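Local coordinates for protein aldo-keto reductase family 1 member C1 (Caenorhabditis elegans, PDB 1QWK) that probably reduces aldehyde and ketone substrates with NADPH, as an aldose reductase-like member of the aldo-keto reductase family, at residues A[178-182]-A[227-231]; A[297-302]-A[312-316]. All blocks are in the same frame, centred on the assembly; numbering follows the deposited sequence.

Interaction 1: A[178-182]-A[227-231]; sequences LHLYF and SDLQD
The backbones come nearest at Tyr-181 and Asp-228, whose CA atoms lie 6.0 Å apart, where a type I beta turn from His-179 to Phe-182 faces the 3-10 segment 228-230. Phe-182 N bonds to His-179 O and closes this turn. Tyr-181 and Asp-228 carry the contact between them. The Tyr-181 ring lies over the start of the 3-10 segment, and Asp-228 CA sits 4.1 Å from the ring centroid, only 10° off the normal. This is a CH-pi contact over the middle of one face. The phenol and the Asp-228 side chain run past each other in opposite directions. Tyr-181 CG is anti to its own carbonyl carbon (chi1 -79°), which lays the ring along 227-231 and carries the hydroxyl to the far end of that segment. There Tyr-181 OH donates to Asp-231 OD1 at 2.6 Å. The acceptor uses its anti lone pair and lies at the ring edge, near the ring plane. The carboxylate stands almost upright to the ring, with the planes 84° apart. The other oxygen, Asp-231 OD2, caps the helix 232-241 by accepting from Val-234 N. One carboxylate thus serves both the loop and the helix start, and the helix end probably favours its charged form. Asp-228 turns back to the turn backbone, where Tyr-181 N donates to Asp-228 OD2 at 2.8 Å. The exact place of that oxygen is less sure. Leu-180 packs on Leu-249 and Tyr-252 of helix 245-255 and on Val-234 of helix 232-241. This is packing in a TIM barrel, away from the predicted catalytic residues. It joins the loop after strand 173-177 to the N-capped start of helix 232-241.

Interaction 2: A[297-302]-A[312-316]; sequences RLFLQD and FAAER
This contact belongs to the C-terminal tail that follows the last helix of the aldo-keto reductase barrel, where the chain end folds back on the earlier tail residues 297-302. Arg-297 and Phe-312 form its centre. The guanidinium lies flat on one face of the ring, with centres 3.8 Å apart and planes at 18°, a cation-pi stack. Arg-297 NH1 comes nearest, 3.4 Å from Phe-312 CZ. The arginine chain is extended as far as CD and then bends at chi3 (-63°), which brings the group over the ring. Glu-315 meets the guanidinium at its edge. Arg-297 NE bonds to Glu-315 OE2 at 3.0 Å and Arg-297 NH2 to Glu-315 OE1 at 2.8 Å. Both oxygens are met on the syn side, in a side-on salt bridge that fixes the rotation of the flat group. A leucine in place of Arg-297 would probably leave the Glu-315 carboxylate without its mate and Phe-312 without its cation. At the ring edge, Gln-301 CG packs 3.9 Å from Phe-312 CE2. Leu-300 O also lies at that edge and is gripped end-on by Arg-316. It takes Arg-316 NH1 at 2.9 Å, from above the carbonyl plane, and Arg-316 NH2 at 3.1 Å, nearly in line with the C=O bond. The salt bridge of Arg-316 NE with Asp-310 steadies the same guanidinium. Two cationic groups thus tie the chain end to 297-302, one flat on a buried ring and paired with a carboxylate, the other on a backbone carbonyl.

Interaction 1 is a buried contact and interaction 2 a surface one. The first joins a loop after a barrel strand to the start of a helix far along the chain. The second links two parts of the C-terminal tail. They touch through packing alone: Phe-182 CD1 lies 3.5 Å from Arg-297 N, and the His-179 ring packs on Leu-298. Segment 178-182 therefore lies against both 227-231 and 297-302. In interaction 1, carboxylates accept from neutral donors beside a tyrosine face. In interaction 2, arginines supply the donors. The side chain of Gln-301 is about 6 Å from that of His-114, predicted to bind substrate, whereas interaction 1 lies away from the predicted catalytic and substrate sites.

Interaction 1: A[178-182]-A[227-231]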
loop_
_atom_site.group_PDB
_atom_site.type_symbol
_atom_site.label_atom_id
_atom_site.label_comp_id
_atom_site.label_asym_id
_atom_site.label_seq_id
_atom_site.Cartn_x
_atom_site.Cartn_y
_atom_site.Cartn_z
ATOM N N LEU A 178 -7.431 3.909 0.513
ATOM C CA LEU A 178 -7.766 5.066 1.325
ATOM C C LEU A 178 -7.340 6.345 0.623
ATOM O O LEU A 178 -6.170 6.535 0.298
ATOM C CB LEU A 178 -7.097 4.978 2.705
ATOM C CG LEU A 178 -7.569 5.973 3.779
ATOM C CD1 LEU A 178 -7.229 5.428 5.159
ATOM C CD2 LEU A 178 -6.934 7.347 3.561
ATOM N N HIS A 179 -8.313 7.211 0.376
ATOM C CA HIS A 179 -8.069 8.492 -0.269
ATOM C C HIS A 179 -9.225 9.410 0.094
ATOM O O HIS A 179 -10.181 8.972 0.730
ATOM C CB HIS A 179 -7.923 8.342 -1.794
ATOM C CG HIS A 179 -8.997 7.525 -2.445
ATOM N ND1 HIS A 179 -9.031 6.150 -2.375
ATOM C CD2 HIS A 179 -10.056 7.888 -3.209
ATOM C CE1 HIS A 179 -10.060 5.700 -3.072
ATOM N NE2 HIS A 179 -10.697 6.734 -3.589
ATOM N N LEU A 180 -9.138 10.680 -0.283
ATOM C CA LEU A 180 -10.185 11.636 0.070
ATOM C C LEU A 180 -11.600 11.171 -0.237
ATOM O O LEU A 180 -12.502 11.332 0.590
ATOM C CB LEU A 180 -9.940 12.979 -0.616
ATOM C CG LEU A 180 -10.934 14.085 -0.227
ATOM C CD1 LEU A 180 -10.905 14.308 1.282
ATOM C CD2 LEU A 180 -10.568 15.363 -0.966
ATOM N N TYR A 181 -11.794 10.592 -1.419
ATOM C CA TYR A 181 -13.114 10.122 -1.817
ATOM C C TYR A 181 -13.453 8.691 -1.368
ATOM O O TYR A 181 -14.289 8.022 -1.964
ATOM C CB TYR A 181 -13.287 10.297 -3.331
ATOM C CG TYR A 181 -13.620 11.727 -3.741
ATOM C CD1 TYR A 181 -13.549 12.779 -2.818
ATOM C CD2 TYR A 181 -14.025 12.025 -5.044
ATOM C CE1 TYR A 181 -13.877 14.087 -3.186
ATOM C CE2 TYR A 181 -14.354 13.330 -5.420
ATOM C CZ TYR A 181 -14.281 14.354 -4.486
ATOM O OH TYR A 181 -14.620 15.638 -4.844
ATOM N N PHE A 182 -12.782 8.244 -0.306
ATOM C CA PHE A 182 -13.009 6.938 0.329
ATOM C C PHE A 182 -12.134 6.974 1.585
ATOM O O PHE A 182 -11.159 6.220 1.711
ATOM C CB PHE A 182 -12.602 5.768 -0.574
ATOM C CG PHE A 182 -13.135 4.443 -0.098
ATOM C CD1 PHE A 182 -14.513 4.242 0.038
ATOM C CD2 PHE A 182 -12.272 3.415 0.261
ATOM C CE1 PHE A 182 -15.016 3.037 0.528
ATOM C CE2 PHE A 182 -12.763 2.203 0.752
ATOM C CZ PHE A 182 -14.140 2.009 0.889
ATOM N N SER A 227 -12.993 13.440 -9.925
ATOM C CA SER A 227 -12.036 12.707 -9.106
ATOM C C SER A 227 -11.555 13.515 -7.913
ATOM O O SER A 227 -11.810 14.715 -7.819
ATOM C CB SER A 227 -10.830 12.371 -9.967
ATOM O OG SER A 227 -10.258 13.576 -10.457
ATOM N N ASP A 228 -10.828 12.845 -7.022
ATOM C CA ASP A 228 -10.268 13.476 -5.827
ATOM C C ASP A 228 -9.374 14.652 -6.235
ATOM O O ASP A 228 -9.388 15.708 -5.605
ATOM C CB ASP A 228 -9.395 12.480 -5.039
ATOM C CG ASP A 228 -10.056 11.131 -4.827
ATOM O OD1 ASP A 228 -10.535 10.523 -5.810
ATOM O OD2 ASP A 228 -10.071 10.663 -3.666
ATOM N N LEU A 229 -8.580 14.452 -7.283
ATOM C CA LEU A 229 -7.661 15.480 -7.766
ATOM C C LEU A 229 -8.339 16.743 -8.290
ATOM O O LEU A 229 -7.709 17.800 -8.367
ATOM C CB LEU A 229 -6.752 14.902 -8.855
ATOM C CG LEU A 229 -5.660 13.942 -8.368
ATOM C CD1 LEU A 229 -5.142 13.111 -9.535
ATOM C CD2 LEU A 229 -4.528 14.739 -7.724
ATOM N N GLN A 230 -9.613 16.639 -8.650
ATOM C CA GLN A 230 -10.345 17.789 -9.172
ATOM C C GLN A 230 -11.340 18.366 -8.176
ATOM O O GLN A 230 -12.126 19.249 -8.523
ATOM C CB GLN A 230 -11.083 17.413 -10.460
ATOM C CG GLN A 230 -10.184 17.032 -11.627
ATOM C CD GLN A 230 -9.203 18.126 -11.996
ATOM O OE1 GLN A 230 -9.495 19.313 -11.855
ATOM N NE2 GLN A 230 -8.035 17.728 -12.490
ATOM N N ASP A 231 -11.313 17.868 -6.943
ATOM C CA ASP A 231 -12.212 18.363 -5.900
ATOM C C ASP A 231 -11.962 19.858 -5.722
ATOM O O ASP A 231 -10.812 20.297 -5.659
ATOM C CB ASP A 231 -11.944 17.637 -4.577
ATOM C CG ASP A 231 -12.807 18.155 -3.444
ATOM O OD1 ASP A 231 -13.939 17.658 -3.273
ATOM O OD2 ASP A 231 -12.357 19.076 -2.733
#

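Interaction 2: A[297-302]-A[312-316]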
loop_
_atom_site.group_PDB
_atom_site.type_symbol
_atom_site.label_atom_id
_atom_site.label_comp_id
_atom_site.label_asym_id
_atom_site.label_seq_id
_atom_site.Cartn_x
_atom_site.Cartn_y
_atom_site.Cartn_z
ATOM N N ARG A 297 -15.881 3.067 -2.930
ATOM C CA ARG A 297 -14.769 2.136 -3.071
ATOM C C ARG A 297 -14.451 1.924 -4.553
ATOM O O ARG A 297 -15.327 1.557 -5.337
ATOM C CB ARG A 297 -15.136 0.803 -2.416
ATOM C CG ARG A 297 -14.002 -0.199 -2.347
ATOM C CD ARG A 297 -14.505 -1.549 -1.870
ATOM N NE ARG A 297 -15.050 -1.527 -0.515
ATOM C CZ ARG A 297 -14.318 -1.456 0.593
ATOM N NH1 ARG A 297 -12.995 -1.387 0.519
ATOM N NH2 ARG A 297 -14.904 -1.495 1.786
ATOM N N LEU A 298 -13.196 2.155 -4.935
ATOM C CA LEU A 298 -12.765 1.996 -6.325
ATOM C C LEU A 298 -12.268 0.590 -6.630
ATOM O O LEU A 298 -12.391 0.104 -7.755
ATOM C CB LEU A 298 -11.646 2.990 -6.652
ATOM C CG LEU A 298 -11.961 4.482 -6.510
ATOM C CD1 LEU A 298 -10.731 5.310 -6.865
ATOM C CD2 LEU A 298 -13.128 4.838 -7.416
ATOM N N PHE A 299 -11.683 -0.050 -5.629
ATOM C CA PHE A 299 -11.154 -1.401 -5.787
ATOM C C PHE A 299 -12.042 -2.398 -5.056
ATOM O O PHE A 299 -11.871 -2.659 -3.865
ATOM C CB PHE A 299 -9.725 -1.443 -5.252
ATOM C CG PHE A 299 -8.759 -0.631 -6.066
ATOM C CD1 PHE A 299 -8.080 -1.204 -7.134
ATOM C CD2 PHE A 299 -8.556 0.716 -5.791
ATOM C CE1 PHE A 299 -7.205 -0.448 -7.919
ATOM C CE2 PHE A 299 -7.684 1.483 -6.569
ATOM C CZ PHE A 299 -7.009 0.898 -7.634
ATOM N N LEU A 300 -12.987 -2.963 -5.795
ATOM C CA LEU A 300 -13.943 -3.907 -5.243
ATOM C C LEU A 300 -13.398 -5.310 -4.973
ATOM O O LEU A 300 -14.019 -6.074 -4.236
ATOM C CB LEU A 300 -15.147 -4.004 -6.185
ATOM C CG LEU A 300 -15.761 -2.662 -6.600
ATOM C CD1 LEU A 300 -16.901 -2.902 -7.576
ATOM C CD2 LEU A 300 -16.251 -1.918 -5.371
ATOM N N GLN A 301 -12.252 -5.648 -5.560
ATOM C CA GLN A 301 -11.662 -6.974 -5.379
ATOM C C GLN A 301 -12.796 -8.005 -5.471
ATOM O O GLN A 301 -12.890 -8.914 -4.639
ATOM C CB GLN A 301 -10.981 -7.078 -4.002
ATOM C CG GLN A 301 -10.050 -5.915 -3.656
ATOM C CD GLN A 301 -8.834 -5.819 -4.575
ATOM O OE1 GLN A 301 -8.642 -6.649 -5.465
ATOM N NE2 GLN A 301 -8.004 -4.798 -4.355
ATOM N N ASP A 302 -13.647 -7.863 -6.490
ATOM C CA ASP A 302 -14.813 -8.737 -6.653
ATOM C C ASP A 302 -14.577 -10.215 -6.938
ATOM O O ASP A 302 -15.527 -10.998 -6.943
ATOM C CB ASP A 302 -15.795 -8.159 -7.687
ATOM C CG ASP A 302 -15.187 -7.987 -9.060
ATOM O OD1 ASP A 302 -14.287 -8.764 -9.426
ATOM O OD2 ASP A 302 -15.637 -7.076 -9.788
ATOM N N PHE A 312 -15.640 -7.759 1.828
ATOM C CA PHE A 312 -16.654 -6.777 1.441
ATOM C C PHE A 312 -17.993 -7.432 1.089
ATOM O O PHE A 312 -18.802 -6.850 0.364
ATOM C CB PHE A 312 -16.160 -5.955 0.240
ATOM C CG PHE A 312 -14.711 -5.521 0.335
ATOM C CD1 PHE A 312 -14.172 -5.082 1.541
ATOM C CD2 PHE A 312 -13.898 -5.530 -0.799
ATOM C CE1 PHE A 312 -12.842 -4.657 1.623
ATOM C CE2 PHE A 312 -12.570 -5.106 -0.730
ATOM C CZ PHE A 312 -12.042 -4.669 0.484
ATOM N N ALA A 313 -18.223 -8.630 1.617
ATOM C CA ALA A 313 -19.452 -9.377 1.351
ATOM C C ALA A 313 -20.732 -8.544 1.442
ATOM O O ALA A 313 -21.641 -8.699 0.625
ATOM C CB ALA A 313 -19.545 -10.574 2.293
ATOM N N ALA A 314 -20.796 -7.663 2.433
ATOM C CA ALA A 314 -21.972 -6.824 2.647
ATOM C C ALA A 314 -22.242 -5.804 1.546
ATOM O O ALA A 314 -23.344 -5.256 1.462
ATOM C CB ALA A 314 -21.858 -6.113 3.991
ATOM N N GLU A 315 -21.244 -5.549 0.703
ATOM C CA GLU A 315 -21.386 -4.577 -0.382
ATOM C C GLU A 315 -21.713 -5.216 -1.730
ATOM O O GLU A 315 -21.983 -4.511 -2.701
ATOM C CB GLU A 315 -20.097 -3.759 -0.522
ATOM C CG GLU A 315 -19.578 -3.177 0.779
ATOM C CD GLU A 315 -18.294 -2.376 0.599
ATOM O OE1 GLU A 315 -17.614 -2.117 1.611
ATOM O OE2 GLU A 315 -17.971 -1.999 -0.546
ATOM N N ARG A 316 -21.689 -6.543 -1.794
ATOM C CA ARG A 316 -21.973 -7.237 -3.047
ATOM C C ARG A 316 -23.451 -7.151 -3.415
ATOM O O ARG A 316 -24.287 -7.059 -2.491
ATOM C CB ARG A 316 -21.570 -8.710 -2.946
ATOM C CG ARG A 316 -20.158 -8.948 -2.429
ATOM C CD ARG A 316 -19.111 -8.214 -3.253
ATOM N NE ARG A 316 -17.766 -8.556 -2.801
ATOM C CZ ARG A 316 -16.650 -8.007 -3.270
ATOM N NH1 ARG A 316 -16.711 -7.074 -4.212
ATOM N NH2 ARG A 316 -15.470 -8.401 -2.805
#